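Local coordinates for PmbA-related protein (PDB 1VL4) that probably acts as a metallopeptidase of the PmbA/TldD (peptidase U62) family and is a putative modulator of DNA gyrase, at residues Glu130-Asp133 / Met134-Ala138; Ala202-Pro205 / Glu206-Asn209. All blocks are in the same frame, centred on the assembly; numbering follows the deposited sequence.

Contact 1. Residues Glu130-Asp133 / Met134-Ala138; sequences EKMD and MAKKA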
loop_
_atom_site.group_PDB
_atom_site.type_symbol
_atom_site.label_atom_id
_atom_site.label_comp_id
_atom_site.label_asym_id
_atom_site.label_seq_id
_atom_site.Cartn_x
_atom_site.Cartn_y
_atom_site.Cartn_z
ATOM N N GLU A 130 20.940 -21.745 -3.612
ATOM C CA GLU A 130 20.056 -22.358 -4.585
ATOM C C GLU A 130 18.929 -21.415 -5.005
ATOM O O GLU A 130 18.525 -21.408 -6.156
ATOM C CB GLU A 130 19.452 -23.657 -4.050
ATOM C CG GLU A 130 20.507 -24.776 -3.814
ATOM C CD GLU A 130 19.891 -26.035 -3.133
ATOM O OE1 GLU A 130 19.460 -25.961 -1.964
ATOM O OE2 GLU A 130 19.837 -27.099 -3.777
ATOM N N LYS A 131 18.419 -20.633 -4.067
ATOM C CA LYS A 131 17.399 -19.636 -4.412
ATOM C C LYS A 131 17.994 -18.587 -5.325
ATOM O O LYS A 131 17.390 -18.277 -6.347
ATOM C CB LYS A 131 16.815 -18.992 -3.143
ATOM C CG LYS A 131 16.193 -20.003 -2.215
ATOM C CD LYS A 131 15.646 -19.384 -0.957
ATOM C CE LYS A 131 15.364 -20.399 0.138
ATOM N NZ LYS A 131 14.278 -19.963 1.138
ATOM N N MET A 132 19.223 -18.106 -5.015
ATOM C CA MET A 132 19.859 -17.127 -5.838
ATOM C C MET A 132 20.073 -17.696 -7.215
ATOM O O MET A 132 19.876 -16.992 -8.211
ATOM C CB MET A 132 21.219 -16.694 -5.261
ATOM C CG MET A 132 21.112 -15.902 -3.997
ATOM S SD MET A 132 22.721 -15.865 -3.122
ATOM C CE MET A 132 23.792 -15.245 -4.422
ATOM N N ASP A 133 20.492 -18.958 -7.277
ATOM C CA ASP A 133 20.834 -19.584 -8.567
ATOM C C ASP A 133 19.580 -19.728 -9.458
ATOM O O ASP A 133 19.664 -19.522 -10.669
ATOM C CB ASP A 133 21.552 -20.932 -8.374
ATOM C CG ASP A 133 23.035 -20.782 -7.941
ATOM O OD1 ASP A 133 23.652 -19.706 -8.112
ATOM O OD2 ASP A 133 23.607 -21.761 -7.419
ATOM N N MET A 134 18.427 -20.006 -8.863
ATOM C CA MET A 134 17.159 -19.950 -9.595
ATOM C C MET A 134 16.864 -18.584 -10.275
ATOM O O MET A 134 16.462 -18.526 -11.446
ATOM C CB MET A 134 15.981 -20.352 -8.700
ATOM C CG MET A 134 16.016 -21.812 -8.320
ATOM S SD MET A 134 14.643 -22.353 -7.217
ATOM C CE MET A 134 13.396 -22.475 -8.410
ATOM N N ALA A 135 17.013 -17.507 -9.513
ATOM C CA ALA A 135 16.821 -16.153 -10.023
ATOM C C ALA A 135 17.833 -15.809 -11.116
ATOM O O ALA A 135 17.446 -15.312 -12.177
ATOM C CB ALA A 135 16.877 -15.167 -8.865
ATOM N N LYS A 136 19.118 -16.079 -10.883
ATOM C CA LYS A 136 20.161 -15.890 -11.896
ATOM C C LYS A 136 19.958 -16.699 -13.177
ATOM O O LYS A 136 20.259 -16.235 -14.280
ATOM C CB LYS A 136 21.562 -16.176 -11.318
ATOM C CG LYS A 136 21.954 -15.325 -10.132
ATOM C CD LYS A 136 23.319 -15.723 -9.594
ATOM C CE LYS A 136 23.901 -14.673 -8.632
ATOM N NZ LYS A 136 24.914 -15.267 -7.689
ATOM N N LYS A 137 19.433 -17.907 -13.051
ATOM C CA LYS A 137 19.134 -18.701 -14.188
ATOM C C LYS A 137 17.961 -18.088 -14.967
ATOM O O LYS A 137 17.992 -18.061 -16.188
ATOM C CB LYS A 137 18.810 -20.125 -13.758
ATOM C CG LYS A 137 18.605 -21.092 -14.906
ATOM C CD LYS A 137 19.938 -21.400 -15.632
ATOM C CE LYS A 137 19.696 -21.938 -17.042
ATOM N NZ LYS A 137 20.961 -22.038 -17.840
ATOM N N ALA A 138 16.946 -17.574 -14.266
ATOM C CA ALA A 138 15.854 -16.902 -14.961
ATOM C C ALA A 138 16.361 -15.654 -15.730
ATOM O O ALA A 138 15.967 -15.411 -16.897
ATOM C CB ALA A 138 14.767 -16.559 -14.008
#
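Met-132 and Lys-136, one helical turn apart, send their side chains alongside each other in the same direction, and the methyl CE of Met-132 comes 3.5 Å from NZ of Lys-136. The methionine chain bends at its last torsion (chi3 54°), which puts the methyl rather than the sulfur beside the ammonium, while the lysine runs extended beyond CG. At the base of these two side chains the backbone bond from Lys-136 N to Met-132 O is short and almost straight, 2.9 Å with an N-H...O angle of 177°. The same carbonyl oxygen is brushed by CG of Lys-136 at 3.3 Å. On the next flank, Met-134 repeats the pattern: its N is bonded to Glu-130 O at 3.1 Å, and its CG lies 3.3 Å from that oxygen. The bonds Ala-135 N to Lys-131 O (3.3 Å) and Lys-137 N to Asp-133 O (2.9 Å) complete four consecutive i to i+4 links of an alpha-helix.

The surroundings sort these residues by face. Ala-135 packs on Leu-45, Leu-47 and Val-154 of the six-stranded antiparallel sheet, and Lys-131, packed on Phe-43 and Tyr-156, reaches a salt bridge with Asp-158 through NZ; Met-132 also rests on Leu-45 and on Val-97 of the second subunit. Asp-133 is salt-bridged to Lys-129, and OE1 of Glu-130 takes a hydrogen bond from Ser-127 N at the helix start.

Asp-133 OD1 and Lys-136 NZ stay 4.6 Å apart, so their attraction is probably a modest, through-space one. The chemistry is thus that of an amphipathic helix: main-chain bonds carry the turn, apolar groups meet the sheet, and most of the charges stay on the outer flank, where they can pair along the helix.

Contact 2. Residues Ala202-Pro205 / Glu206-Asn209; sequences ARTP and EDLN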
loop_
_atom_site.group_PDB
_atom_site.type_symbol
_atom_site.label_atom_id
_atom_site.label_comp_id
_atom_site.label_asym_id
_atom_site.label_seq_id
_atom_site.Cartn_x
_atom_site.Cartn_y
_atom_site.Cartn_z
ATOM N N ALA A 202 4.193 -21.898 -7.430
ATOM C CA ALA A 202 4.469 -23.280 -7.128
ATOM C C ALA A 202 4.373 -23.589 -5.624
ATOM O O ALA A 202 4.671 -22.757 -4.761
ATOM C CB ALA A 202 5.846 -23.634 -7.620
ATOM N N ARG A 203 4.012 -24.829 -5.338
ATOM C CA ARG A 203 4.014 -25.389 -3.979
ATOM C C ARG A 203 5.396 -25.967 -3.644
ATOM O O ARG A 203 5.812 -26.066 -2.480
ATOM C CB ARG A 203 2.924 -26.472 -3.921
ATOM C CG ARG A 203 2.660 -26.948 -2.536
ATOM C CD ARG A 203 1.645 -26.188 -1.803
ATOM N NE ARG A 203 0.336 -25.969 -2.476
ATOM C CZ ARG A 203 -0.517 -25.054 -2.019
ATOM N NH1 ARG A 203 -0.237 -24.407 -0.906
ATOM N NH2 ARG A 203 -1.661 -24.807 -2.613
ATOM N N THR A 204 6.139 -26.380 -4.673
ATOM C CA THR A 204 7.473 -26.915 -4.455
ATOM C C THR A 204 8.479 -26.276 -5.454
ATOM O O THR A 204 8.074 -25.849 -6.522
ATOM C CB THR A 204 7.439 -28.440 -4.642
ATOM O OG1 THR A 204 8.686 -29.008 -4.220
ATOM C CG2 THR A 204 7.248 -28.775 -6.075
ATOM N N PRO A 205 9.773 -26.225 -5.100
ATOM C CA PRO A 205 10.738 -25.615 -5.997
ATOM C C PRO A 205 10.837 -26.324 -7.364
ATOM O O PRO A 205 11.121 -25.694 -8.382
ATOM C CB PRO A 205 12.052 -25.725 -5.235
ATOM C CG PRO A 205 11.730 -26.181 -3.918
ATOM C CD PRO A 205 10.376 -26.624 -3.814
ATOM N N GLU A 206 10.530 -27.617 -7.373
ATOM C CA GLU A 206 10.645 -28.473 -8.549
ATOM C C GLU A 206 9.672 -28.043 -9.569
ATOM O O GLU A 206 9.849 -28.313 -10.757
ATOM C CB GLU A 206 10.305 -29.922 -8.176
ATOM C CG GLU A 206 11.420 -30.631 -7.476
ATOM C CD GLU A 206 11.648 -30.169 -6.069
ATOM O OE1 GLU A 206 10.662 -29.890 -5.324
ATOM O OE2 GLU A 206 12.837 -30.114 -5.704
ATOM N N ASP A 207 8.619 -27.365 -9.139
ATOM C CA ASP A 207 7.666 -26.904 -10.105
ATOM C C ASP A 207 7.911 -25.536 -10.681
ATOM O O ASP A 207 7.069 -25.031 -11.430
ATOM C CB ASP A 207 6.302 -26.990 -9.515
ATOM C CG ASP A 207 5.877 -28.457 -9.298
ATOM O OD1 ASP A 207 6.526 -29.441 -9.863
ATOM O OD2 ASP A 207 4.917 -28.592 -8.534
ATOM N N LEU A 208 9.062 -24.963 -10.347
ATOM C CA LEU A 208 9.515 -23.725 -10.938
ATOM C C LEU A 208 10.551 -24.109 -11.959
ATOM O O LEU A 208 11.444 -24.871 -11.664
ATOM C CB LEU A 208 10.154 -22.783 -9.900
ATOM C CG LEU A 208 9.184 -22.264 -8.817
ATOM C CD1 LEU A 208 9.883 -21.408 -7.785
ATOM C CD2 LEU A 208 7.988 -21.524 -9.362
ATOM N N ASN A 209 10.420 -23.562 -13.162
ATOM C CA ASN A 209 11.431 -23.773 -14.207
ATOM C C ASN A 209 12.001 -22.414 -14.569
ATOM O O ASN A 209 11.409 -21.706 -15.361
ATOM C CB ASN A 209 10.737 -24.438 -15.406
ATOM C CG ASN A 209 11.702 -24.864 -16.490
ATOM O OD1 ASN A 209 12.841 -24.409 -16.557
ATOM N ND2 ASN A 209 11.239 -25.757 -17.357
#
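The carboxylate of Asp-207 carries the methyl CG2 of Thr-204 over one face, with CG2 3.4 Å from OD2. The two meet around a short 3-10 turn, residues 205-207, flanked by Thr-204 and Leu-208 and set between strand 194-202 and helix 210-223. The second flat group, the carboxylate of Glu-206, meets the other branch of the same threonine: OE1 stands 2.4 Å from OG1 of Thr-204, a hydrogen bond donated by the hydroxyl whose very short length is doubtful in detail. OE1 also lies 3.6 Å from CD of Pro-205, whose ring runs beside the glutamate chain. Asp-207 N bonds to Thr-204 O at 3.1 Å and Leu-208 N to Pro-205 O at 2.9 Å, two successive i to i+3 links.

The bend of the Glu-206 chain at chi2 (72°) folds its carboxylate back over the proline toward the threonine, and Arg-122 forms a salt bridge with the same OE1. With an alanine in place of Thr-204, the Glu-206 carboxylate is likely to lean on Arg-122 and be freer to turn, and the face of the Asp-207 carboxylate would lose its methyl cover. Beyond the turn, Asn-209 is the N-cap of helix 210-223, its OD1 accepting Glu-212 N. The turn closes back on the end of the strand, where CB of Ala-202 presses on CD2 of Leu-208 at 3.5 Å, a close fit for two methyl carbons.

In the fold
Contacts 1 and 2 have centres about 13 Å apart and meet through one side chain: CE of Met-134 lies 3.6 Å from CB of Leu-208 and 3.9 Å from O of Pro-205. Helix 128-143, which carries contact 1, packs across strands 32-48 and 148-167 of the six-stranded antiparallel sheet. Contact 2 leaves strand 194-202, an edge strand of that sheet within the chain, and leads into helix 210-223, whose Pro-210 is touched by Met-134 and Lys-137, so the turn and the start of helix 210-223 both lie against helix 128-143. Both contacts belong to the central family region and lie well off the chain centre, about 25 Å and 18 Å from it respectively.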